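Local coordinates for PBP domain-containing protein (Vibrio parahaemolyticus, PDB 3MUQ), which is of unknown function but belongs to the periplasmic binding protein superfamily and probably binds a small ligand, at residues 109-114 with 142-147. Residues are numbered along the deposited sequence; the frame is centred on the assembly and turned at random.
Sequences KEIANK and PNFGGY
A112 is carried by a helical turn closed by the 2.8 Å bond from N113 N to K109 O, and it meets F144 without any hydrogen bond passing between the two segments. The case illustrates how one aromatic ring can carry the direct contact between a loop and a helix. The backbone CA of A112 stands over the ring of F144, 3.7 Å from the centroid and only 9° off the normal, a CH-pi contact. The methyl lies above the same face, displaced to the CD2-CE2 side, with A112 CB 3.6 Å from F144 CD2. At the far end I111 CG2, placed anti to the backbone N, approaches F144 CZ obliquely at 4.1 Å.

The opposite face of F144 is taken by Y147 CB, 3.6 Å above the ring centre; with chi1 at 52° the phenyl is held flat between helix and turn. The type I turn from F144 to Y147, closed by Y147 N to F144 O at 3.0 Å, brings Y147 CB back over that ring, and P142 CB lies over the Y147 ring. N115 OD1 accepts a bond from G146 N.

F118 packs against both I111 and F144, and G146 shares backbone bonding with it. Helix 104-113 is thereby joined to the loop closing the beta-alpha-beta crossover of parallel strands 118-120 and 147-149, a unit characteristic of the alpha/beta lobes of periplasmic binding proteins.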
loop_
_atom_site.group_PDB
_atom_site.type_symbol
_atom_site.label_atom_id
_atom_site.label_comp_id
_atom_site.label_asym_id
_atom_site.label_seq_id
_atom_site.Cartn_x
_atom_site.Cartn_y
_atom_site.Cartn_z
ATOM N N LYS A 109 29.302 4.877 -9.759
ATOM C CA LYS A 109 30.537 5.353 -10.370
ATOM C C LYS A 109 31.654 4.322 -10.241
ATOM O O LYS A 109 32.388 4.071 -11.195
ATOM C CB LYS A 109 30.970 6.674 -9.732
ATOM C CG LYS A 109 30.078 7.842 -10.084
ATOM C CD LYS A 109 30.339 9.053 -9.202
ATOM C CE LYS A 109 29.291 10.128 -9.447
ATOM N NZ LYS A 109 29.411 11.268 -8.499
ATOM N N GLU A 110 31.766 3.733 -9.051
ATOM C CA GLU A 110 32.799 2.755 -8.742
ATOM C C GLU A 110 32.628 1.490 -9.596
ATOM O O GLU A 110 33.591 0.946 -10.134
ATOM C CB GLU A 110 32.717 2.414 -7.251
ATOM C CG GLU A 110 33.930 1.738 -6.640
ATOM C CD GLU A 110 34.181 2.207 -5.208
ATOM O OE1 GLU A 110 34.826 1.460 -4.432
ATOM O OE2 GLU A 110 33.735 3.328 -4.860
ATOM N N ILE A 111 31.395 1.012 -9.705
ATOM C CA ILE A 111 31.102 -0.152 -10.537
ATOM C C ILE A 111 31.507 0.117 -11.990
ATOM O O ILE A 111 32.168 -0.711 -12.646
ATOM C CB ILE A 111 29.607 -0.524 -10.446
ATOM C CG1 ILE A 111 29.332 -1.222 -9.100
ATOM C CG2 ILE A 111 29.199 -1.400 -11.621
ATOM C CD1 ILE A 111 27.875 -1.642 -8.881
ATOM N N ALA A 112 31.141 1.293 -12.492
ATOM C CA ALA A 112 31.485 1.642 -13.866
ATOM C C ALA A 112 32.996 1.781 -14.048
ATOM O O ALA A 112 33.560 1.243 -14.996
ATOM C CB ALA A 112 30.776 2.904 -14.294
ATOM N N ASN A 113 33.656 2.483 -13.130
ATOM C CA ASN A 113 35.093 2.734 -13.298
ATOM C C ASN A 113 35.961 1.487 -13.124
ATOM O O ASN A 113 37.063 1.410 -13.663
ATOM C CB ASN A 113 35.573 3.888 -12.413
ATOM C CG ASN A 113 34.930 5.226 -12.794
ATOM O OD1 ASN A 113 34.699 5.506 -13.973
ATOM N ND2 ASN A 113 34.642 6.054 -11.794
ATOM N N LYS A 114 35.454 0.495 -12.403
ATOM C CA LYS A 114 36.178 -0.756 -12.270
ATOM C C LYS A 114 35.731 -1.753 -13.337
ATOM O O LYS A 114 36.258 -2.869 -13.438
ATOM C CB LYS A 114 36.025 -1.338 -10.864
ATOM C CG LYS A 114 36.482 -0.395 -9.761
ATOM C CD LYS A 114 37.223 -1.150 -8.678
ATOM C CE LYS A 114 37.366 -0.312 -7.424
ATOM N NZ LYS A 114 37.719 -1.167 -6.259
ATOM N N PRO A 142 25.928 4.413 -19.111
ATOM C CA PRO A 142 26.208 3.008 -18.811
ATOM C C PRO A 142 26.695 2.314 -20.072
ATOM O O PRO A 142 25.926 1.608 -20.727
ATOM C CB PRO A 142 24.841 2.452 -18.399
ATOM C CG PRO A 142 23.941 3.643 -18.260
ATOM C CD PRO A 142 24.487 4.681 -19.173
ATOM N N ASN A 143 27.964 2.523 -20.408
ATOM C CA ASN A 143 28.534 1.979 -21.637
ATOM C C ASN A 143 29.707 1.045 -21.391
ATOM O O ASN A 143 30.247 0.459 -22.329
ATOM C CB ASN A 143 28.985 3.115 -22.556
ATOM C CG ASN A 143 27.887 3.581 -23.471
ATOM O OD1 ASN A 143 27.134 2.772 -24.017
ATOM N ND2 ASN A 143 27.781 4.891 -23.648
ATOM N N PHE A 144 30.114 0.922 -20.134
ATOM C CA PHE A 144 31.270 0.106 -19.812
ATOM C C PHE A 144 31.077 -1.352 -20.228
ATOM O O PHE A 144 29.946 -1.853 -20.298
ATOM C CB PHE A 144 31.667 0.245 -18.328
ATOM C CG PHE A 144 30.537 0.009 -17.348
ATOM C CD1 PHE A 144 30.434 -1.196 -16.673
ATOM C CD2 PHE A 144 29.605 1.009 -17.076
ATOM C CE1 PHE A 144 29.414 -1.420 -15.758
ATOM C CE2 PHE A 144 28.574 0.798 -16.156
ATOM C CZ PHE A 144 28.481 -0.420 -15.502
ATOM N N GLY A 145 32.188 -2.022 -20.520
ATOM C CA GLY A 145 32.154 -3.423 -20.902
ATOM C C GLY A 145 31.286 -4.282 -19.996
ATOM O O GLY A 145 30.455 -5.057 -20.479
ATOM N N GLY A 146 31.471 -4.156 -18.682
ATOM C CA GLY A 146 30.719 -4.992 -17.753
ATOM C C GLY A 146 29.203 -4.824 -17.760
ATOM O O GLY A 146 28.473 -5.665 -17.219
ATOM N N TYR A 147 28.719 -3.757 -18.391
ATOM C CA TYR A 147 27.304 -3.411 -18.331
ATOM C C TYR A 147 26.450 -4.246 -19.272
ATOM O O TYR A 147 26.662 -4.229 -20.479
ATOM C CB TYR A 147 27.099 -1.925 -18.619
ATOM C CG TYR A 147 25.671 -1.448 -18.406
ATOM C CD1 TYR A 147 25.203 -1.129 -17.136
ATOM C CD2 TYR A 147 24.800 -1.305 -19.476
ATOM C CE1 TYR A 147 23.896 -0.691 -16.938
ATOM C CE2 TYR A 147 23.496 -0.872 -19.282
ATOM C CZ TYR A 147 23.050 -0.563 -18.019
ATOM O OH TYR A 147 21.746 -0.119 -17.842
#